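Local coordinates for aspartate aminotransferase (Leishmania major, PDB 4H51), which probably catalyses the pyridoxal-phosphate-dependent transfer of an amino group from L-aspartate to 2-oxoglutarate, working as a homodimer, at residues E178-D183 and F193-C198; A121-A126 and Y151-A156. All blocks are in the same frame, centred on the assembly; numbering follows the deposited sequence.

Contact 1: E178-D183 and F193-C198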
ATOM      1  N   GLU B 178       9.178  26.806  25.254  1.00 18.21           N
ATOM      2  CA  GLU B 178      10.516  27.424  25.193  1.00 19.40           C
ATOM      3  C   GLU B 178      11.579  26.421  24.694  1.00 17.93           C
ATOM      4  O   GLU B 178      12.435  26.774  23.907  1.00 17.39           O
ATOM      5  CB  GLU B 178      10.910  28.062  26.549  1.00 21.89           C
ATOM      6  CG  GLU B 178      10.011  29.261  26.931  1.00 24.87           C
ATOM      7  CD  GLU B 178       9.983  30.392  25.889  1.00 27.37           C
ATOM      8  OE1 GLU B 178      11.054  30.829  25.425  1.00 30.30           O
ATOM      9  OE2 GLU B 178       8.885  30.844  25.495  1.00 30.68           O
ATOM     10  N   GLY B 179      11.462  25.169  25.106  1.00 17.16           N
ATOM     11  CA  GLY B 179      12.374  24.138  24.700  1.00 16.78           C
ATOM     12  C   GLY B 179      12.192  23.813  23.225  1.00 16.07           C
ATOM     13  O   GLY B 179      13.183  23.597  22.504  1.00 16.57           O
ATOM     14  N   MET B 180      10.948  23.815  22.787  1.00 15.23           N
ATOM     15  CA  MET B 180      10.626  23.557  21.389  1.00 14.77           C
ATOM     16  C   MET B 180      11.264  24.597  20.494  1.00 14.93           C
ATOM     17  O   MET B 180      11.934  24.262  19.528  1.00 14.15           O
ATOM     18  CB  MET B 180       9.122  23.517  21.152  1.00 14.43           C
ATOM     19  CG  MET B 180       8.763  23.177  19.707  1.00 14.48           C
ATOM     20  SD  MET B 180       6.973  22.968  19.532  1.00 14.13           S
ATOM     21  CE  MET B 180       6.808  22.409  17.833  1.00 14.66           C
ATOM     22  N   LYS B 181      11.068  25.863  20.849  1.00 16.20           N
ATOM     23  CA  LYS B 181      11.673  26.946  20.083  1.00 17.33           C
ATOM     24  C   LYS B 181      13.197  26.826  20.081  1.00 17.32           C
ATOM     25  O   LYS B 181      13.834  27.031  19.046  1.00 17.09           O
ATOM     26  CB  LYS B 181      11.243  28.295  20.626  1.00 18.05           C
ATOM     27  CG  LYS B 181       9.771  28.600  20.349  1.00 19.08           C
ATOM     28  CD  LYS B 181       9.335  30.025  20.718  1.00 21.38           C
ATOM     29  CE  LYS B 181       9.329  30.283  22.213  1.00 22.80           C
ATOM     30  NZ  LYS B 181       9.041  31.726  22.516  1.00 25.55           N
ATOM     31  N   LYS B 182      13.770  26.536  21.251  1.00 18.04           N
ATOM     32  CA  LYS B 182      15.204  26.367  21.377  1.00 19.20           C
ATOM     33  C   LYS B 182      15.696  25.288  20.403  1.00 17.78           C
ATOM     34  O   LYS B 182      16.664  25.497  19.715  1.00 17.24           O
ATOM     35  CB  LYS B 182      15.539  25.992  22.811  1.00 21.36           C
ATOM     36  CG  LYS B 182      17.017  25.811  23.122  1.00 24.86           C
ATOM     37  CD  LYS B 182      17.231  25.926  24.638  1.00 27.82           C
ATOM     38  CE  LYS B 182      18.336  25.021  25.147  1.00 31.22           C
ATOM     39  NZ  LYS B 182      19.640  25.406  24.540  1.00 33.81           N
ATOM     40  N   ASP B 183      15.031  24.140  20.370  1.00 16.83           N
ATOM     41  CA  ASP B 183      15.480  23.065  19.489  1.00 16.56           C
ATOM     42  C   ASP B 183      15.310  23.379  17.973  1.00 15.68           C
ATOM     43  O   ASP B 183      16.148  22.985  17.135  1.00 15.81           O
ATOM     44  CB  ASP B 183      14.771  21.758  19.876  1.00 17.33           C
ATOM     45  CG  ASP B 183      15.274  21.169  21.196  1.00 18.87           C
ATOM     46  OD1 ASP B 183      16.282  21.681  21.794  1.00 22.23           O
ATOM     47  OD2 ASP B 183      14.598  20.233  21.703  1.00 16.91           O
ATOM     48  N   PHE B 193      11.284  18.946   9.824  1.00 10.26           N
ATOM     49  CA  PHE B 193      10.507  18.793  11.050  1.00 10.10           C
ATOM     50  C   PHE B 193       9.180  18.146  10.739  1.00 10.13           C
ATOM     51  O   PHE B 193       8.385  18.699   9.953  1.00 10.08           O
ATOM     52  CB  PHE B 193      10.250  20.125  11.720  1.00 10.37           C
ATOM     53  CG  PHE B 193      11.422  20.633  12.488  1.00 10.44           C
ATOM     54  CD1 PHE B 193      12.532  21.144  11.819  1.00 10.62           C
ATOM     55  CD2 PHE B 193      11.470  20.507  13.855  1.00 10.35           C
ATOM     56  CE1 PHE B 193      13.631  21.580  12.526  1.00 11.04           C
ATOM     57  CE2 PHE B 193      12.567  20.934  14.550  1.00 10.80           C
ATOM     58  CZ  PHE B 193      13.671  21.448  13.874  1.00 11.16           C
ATOM     59  N   ILE B 194       8.929  17.001  11.380  1.00  9.93           N
ATOM     60  CA  ILE B 194       7.597  16.366  11.360  1.00  9.54           C
ATOM     61  C   ILE B 194       6.778  16.926  12.521  1.00  9.20           C
ATOM     62  O   ILE B 194       7.091  16.693  13.679  1.00  9.32           O
ATOM     63  CB  ILE B 194       7.705  14.851  11.386  1.00  9.28           C
ATOM     64  CG1 ILE B 194       8.472  14.365  10.150  1.00  9.87           C
ATOM     65  CG2 ILE B 194       6.315  14.196  11.483  1.00  9.50           C
ATOM     66  CD1 ILE B 194       8.560  12.854  10.018  1.00 10.05           C
ATOM     67  N   LEU B 195       5.720  17.659  12.157  1.00  9.09           N
ATOM     68  CA  LEU B 195       4.755  18.282  13.058  1.00  8.82           C
ATOM     69  C   LEU B 195       3.379  17.649  12.988  1.00  8.70           C
ATOM     70  O   LEU B 195       2.868  17.400  11.926  1.00  8.36           O
ATOM     71  CB  LEU B 195       4.639  19.740  12.699  1.00  9.03           C
ATOM     72  CG  LEU B 195       5.976  20.524  12.661  1.00  9.36           C
ATOM     73  CD1 LEU B 195       5.644  21.926  12.217  1.00  9.46           C
ATOM     74  CD2 LEU B 195       6.688  20.510  14.054  1.00  9.60           C
ATOM     75  N   HIS B 196       2.754  17.407  14.146  1.00  9.08           N
ATOM     76  CA  HIS B 196       1.388  16.941  14.179  1.00  9.21           C
ATOM     77  C   HIS B 196       0.501  18.119  13.971  1.00  9.79           C
ATOM     78  O   HIS B 196       0.539  19.079  14.779  1.00  9.75           O
ATOM     79  CB  HIS B 196       1.056  16.313  15.535  1.00  9.26           C
ATOM     80  CG  HIS B 196       1.914  15.113  15.901  1.00  9.19           C
ATOM     81  ND1 HIS B 196       1.386  13.888  16.152  1.00  9.38           N
ATOM     82  CD2 HIS B 196       3.276  14.976  16.031  1.00  9.45           C
ATOM     83  CE1 HIS B 196       2.386  13.036  16.478  1.00  9.60           C
ATOM     84  NE2 HIS B 196       3.538  13.688  16.387  1.00  9.12           N
ATOM     85  N   GLN B 197      -0.331  18.027  12.924  1.00 10.12           N
ATOM     86  CA  GLN B 197      -1.165  19.125  12.475  1.00 10.97           C
ATOM     87  C   GLN B 197      -2.210  19.523  13.531  1.00 11.37           C
ATOM     88  O   GLN B 197      -2.435  20.714  13.759  1.00 12.09           O
ATOM     89  CB  GLN B 197      -1.805  18.764  11.121  1.00 11.03           C
ATOM     90  CG  GLN B 197      -2.149  19.950  10.250  1.00 11.92           C
ATOM     91  CD  GLN B 197      -3.419  20.682  10.665  1.00 12.49           C
ATOM     92  OE1 GLN B 197      -3.518  21.894  10.526  1.00 12.98           O
ATOM     93  NE2 GLN B 197      -4.399  19.946  11.082  1.00 12.22           N
ATOM     94  N   CYS B 198      -2.791  18.523  14.193  1.00 11.60           N
ATOM     95  CA  CYS B 198      -3.649  18.725  15.359  1.00 12.49           C
ATOM     96  C   CYS B 198      -3.770  17.369  16.063  1.00 12.50           C
ATOM     97  O   CYS B 198      -3.388  16.339  15.502  1.00 11.75           O
ATOM     98  CB  CYS B 198      -5.017  19.306  14.947  1.00 13.50           C
ATOM     99  SG  CYS B 198      -6.091  18.122  14.118  1.00 13.91           S
TER

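Contact 2: A121-A126 and Y151-A156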
ATOM      1  N   ALA B 121       1.471   7.847   3.409  1.00  8.72           N
ATOM      2  CA  ALA B 121       1.883   9.208   3.072  1.00  8.78           C
ATOM      3  C   ALA B 121       3.141   9.653   3.821  1.00  8.97           C
ATOM      4  O   ALA B 121       3.978  10.375   3.257  1.00  9.37           O
ATOM      5  CB  ALA B 121       0.697  10.183   3.334  1.00  8.32           C
ATOM      6  N   VAL B 122       3.271   9.241   5.086  1.00  8.71           N
ATOM      7  CA  VAL B 122       4.470   9.598   5.869  1.00  8.89           C
ATOM      8  C   VAL B 122       5.661   8.880   5.243  1.00  9.21           C
ATOM      9  O   VAL B 122       6.667   9.509   5.007  1.00  9.00           O
ATOM     10  CB  VAL B 122       4.350   9.287   7.362  1.00  8.87           C
ATOM     11  CG1 VAL B 122       5.698   9.525   8.109  1.00  9.27           C
ATOM     12  CG2 VAL B 122       3.244  10.152   7.957  1.00  8.80           C
ATOM     13  N   SER B 123       5.526   7.576   4.953  1.00  9.16           N
ATOM     14  CA  SER B 123       6.612   6.842   4.328  0.60  9.34           C
ATOM     15  C   SER B 123       7.001   7.422   2.978  1.00  9.77           C
ATOM     16  O   SER B 123       8.204   7.647   2.690  1.00  9.33           O
ATOM     17  CB  SER B 123       6.212   5.368   4.171  0.60  9.47           C
ATOM     18  OG  SER B 123       7.243   4.632   3.571  0.60  9.66           O
ATOM     19  N   LEU B 124       5.989   7.633   2.116  1.00  9.70           N
ATOM     20  CA  LEU B 124       6.242   8.198   0.795  1.00 10.22           C
ATOM     21  C   LEU B 124       6.895   9.604   0.868  1.00 10.17           C
ATOM     22  O   LEU B 124       7.806   9.915   0.085  1.00 10.23           O
ATOM     23  CB  LEU B 124       4.965   8.268  -0.057  1.00 10.06           C
ATOM     24  CG  LEU B 124       5.115   8.800  -1.484  1.00 10.43           C
ATOM     25  CD1 LEU B 124       6.044   7.938  -2.315  1.00 11.16           C
ATOM     26  CD2 LEU B 124       3.772   8.802  -2.236  1.00 10.13           C
ATOM     27  N   GLY B 125       6.377  10.448   1.738  1.00 10.35           N
ATOM     28  CA  GLY B 125       6.917  11.789   1.947  1.00 10.82           C
ATOM     29  C   GLY B 125       8.353  11.717   2.443  1.00 11.09           C
ATOM     30  O   GLY B 125       9.207  12.455   1.977  1.00 12.64           O
ATOM     31  N   ALA B 126       8.619  10.831   3.379  1.00 11.25           N
ATOM     32  CA  ALA B 126       9.966  10.677   3.924  1.00 11.81           C
ATOM     33  C   ALA B 126      10.926  10.255   2.827  1.00 12.38           C
ATOM     34  O   ALA B 126      12.040  10.780   2.781  1.00 11.88           O
ATOM     35  CB  ALA B 126      10.010   9.693   5.086  1.00 11.18           C
ATOM     36  N   TYR B 151       9.355   6.847  14.021  1.00 11.43           N
ATOM     37  CA  TYR B 151      10.786   6.522  14.001  1.00 12.54           C
ATOM     38  C   TYR B 151      11.136   5.456  12.945  1.00 12.21           C
ATOM     39  O   TYR B 151      12.030   5.632  12.067  1.00 12.67           O
ATOM     40  CB  TYR B 151      11.261   6.141  15.451  1.00 13.65           C
ATOM     41  CG  TYR B 151      12.772   6.211  15.592  1.00 14.93           C
ATOM     42  CD1 TYR B 151      13.583   5.119  15.166  1.00 15.34           C
ATOM     43  CD2 TYR B 151      13.404   7.371  16.050  1.00 15.51           C
ATOM     44  CE1 TYR B 151      14.991   5.172  15.237  1.00 16.50           C
ATOM     45  CE2 TYR B 151      14.806   7.437  16.095  1.00 16.48           C
ATOM     46  CZ  TYR B 151      15.594   6.343  15.706  1.00 16.58           C
ATOM     47  OH  TYR B 151      16.984   6.421  15.765  1.00 17.61           O
ATOM     48  N   GLY B 152      10.398   4.355  12.987  1.00 12.56           N
ATOM     49  CA  GLY B 152      10.636   3.254  12.066  1.00 12.51           C
ATOM     50  C   GLY B 152      10.366   3.627  10.633  1.00 12.47           C
ATOM     51  O   GLY B 152      11.092   3.234   9.729  1.00 12.45           O
ATOM     52  N   VAL B 153       9.296   4.381  10.414  1.00 11.81           N
ATOM     53  CA  VAL B 153       8.958   4.832   9.081  1.00 12.24           C
ATOM     54  C   VAL B 153      10.065   5.687   8.513  1.00 12.53           C
ATOM     55  O   VAL B 153      10.523   5.495   7.396  1.00 13.08           O
ATOM     56  CB  VAL B 153       7.588   5.590   9.042  1.00 11.24           C
ATOM     57  CG1 VAL B 153       7.372   6.186   7.678  1.00 11.65           C
ATOM     58  CG2 VAL B 153       6.460   4.616   9.407  1.00 11.21           C
ATOM     59  N   VAL B 154      10.542   6.639   9.305  1.00 13.31           N
ATOM     60  CA  VAL B 154      11.561   7.555   8.800  1.00 13.89           C
ATOM     61  C   VAL B 154      12.919   6.854   8.560  1.00 13.71           C
ATOM     62  O   VAL B 154      13.601   7.098   7.551  1.00 13.11           O
ATOM     63  CB  VAL B 154      11.574   8.766   9.779  1.00 14.77           C
ATOM     64  CG1 VAL B 154      12.891   9.448   9.912  1.00 16.00           C
ATOM     65  CG2 VAL B 154      10.413   9.726   9.427  1.00 13.79           C
ATOM     66  N   LYS B 155      13.324   6.005   9.500  1.00 14.10           N
ATOM     67  CA  LYS B 155      14.524   5.129   9.373  1.00 14.82           C
ATOM     68  C   LYS B 155      14.487   4.273   8.101  1.00 14.80           C
ATOM     69  O   LYS B 155      15.447   4.240   7.313  1.00 14.43           O
ATOM     70  CB  LYS B 155      14.628   4.221  10.622  1.00 16.32           C
ATOM     71  CG  LYS B 155      15.923   3.403  10.796  1.00 18.54           C
ATOM     72  CD  LYS B 155      15.893   2.569  12.089  1.00 19.67           C
ATOM     73  CE  LYS B 155      16.887   1.393  11.996  1.00 22.13           C
ATOM     74  NZ  LYS B 155      17.076   0.669  13.287  1.00 23.02           N
ATOM     75  N   ALA B 156      13.364   3.595   7.898  1.00 14.37           N
ATOM     76  CA  ALA B 156      13.195   2.743   6.764  1.00 14.55           C
ATOM     77  C   ALA B 156      13.242   3.502   5.432  1.00 15.08           C
ATOM     78  O   ALA B 156      13.692   2.959   4.423  1.00 15.28           O
ATOM     79  CB  ALA B 156      11.885   1.980   6.888  1.00 14.85           C
TER
HETATM   80  O   HOH W   1       9.148   3.964   5.340  1.00 12.25           O

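Contact 1: E178-D183 and F193-C198
M180 and the backbone of D183, on the helical segment 178-183, approach L195 and F193 of the strand 193-196 across a wide backbone gap: the closest alpha carbons, CA of D183 and CA of F193, are 10.7 Å apart. No hydrogen bond joins the segments, and side chains do most of the spanning. M180 is stretched out, with all three torsions near 180° (chi1 -177°), which carries its terminal CE to the CD2 branch of L195 at 4.2 Å. A long, unbranched thioether suits a helix that stands well off the sheet, while the branched end of leucine offers a broad methyl surface to meet it. The second touch is looser. The edge of the F193 ring is turned to the helix, and its CZ lies 4.4 Å from the carbonyl O of D183, near the ring plane. The D183 carboxylate is used differently, its OD2 accepting a hydrogen bond from the backbone N of A166. Within the helix, K181 NZ makes a salt bridge to E178 OE2 (3.1 Å), approaching the syn side 29° out of the carboxylate plane; E214 gives the ammonium group a second salt bridge. Being large and apolar, M180, L195 and F193 suit the buried interior, where F193 stacks on Y141 and M180 also rests on I215, Y165 and Y167. Strand 192-196 runs parallel between strands 140-144 and 225-230, and helix 177-186 lies over it beside helix 209-221, joined by D183 to strand 162-169.

Contact 2: A121-A126 and Y151-A156
V122 and V153 share one rotamer, CG1 anti to the backbone N (chi1 173° in both), and this sends the CG1 methyl of each into the groove between the helices. The two methyls meet at 3.8 Å, CG1 of V122 to CG1 of V153, with the side chains crossing at about a right angle. The V153 methyl goes further: its CG1 lies 3.5 Å from CA of S123, pressing on the backbone of the facing helix and on the CB of the same serine. A compact branched residue is well matched to this place, since it fills the groove yet lets the chains come close. The small S123 helps for the same reason, as the 5.7 Å between CA of S123 and CA of V153 attests. Farther along, the contact slackens, and A126 CB only loosely approaches V154 CG2, at 4.4 Å. The short segment axes approach to 8.9 Å, with a crossing angle of -33°, and their N-to-C directions run roughly alike. One polar link accompanies the apolar packing: a water accepts from S123 OG (2.7 Å) and donates to V153 O (2.9 Å). S123 was modelled in two conformers, so this bridge belongs to one of them and is less certain than the methyl contacts. Helix 117-129 sits on strand 258-262 through V122 and on strand 110-116 through L124, which also reaches helix 287-299. Helix 148-156 rests on strand 162-169 where V154 touches I162, while E300 and E301 of the second subunit pack against V153 and S123, placing this helix pair at the dimer interface.

In the fold
The centres of the two contacts lie 18 Å apart, and both are built against the large mixed sheet of this class I aminotransferase: contact 1 supplies its strand 192-196, and the helices of contact 2 pack on its strands. They come in series: contact 2 closes before contact 1 opens. Strand 192-196 connects them directly, for I194 CD1 touches V154 CG2 at 3.7 Å, whereas L195 points to the other face, where helix 177-186 lies. Helices thus cover both faces, the layered arrangement of an aminotransferase large domain. Strand 258-262, under helix 117-129, ends shortly before K265, which carries the pyridoxal phosphate. Contact 2 borders the second subunit, which contact 1 does not touch.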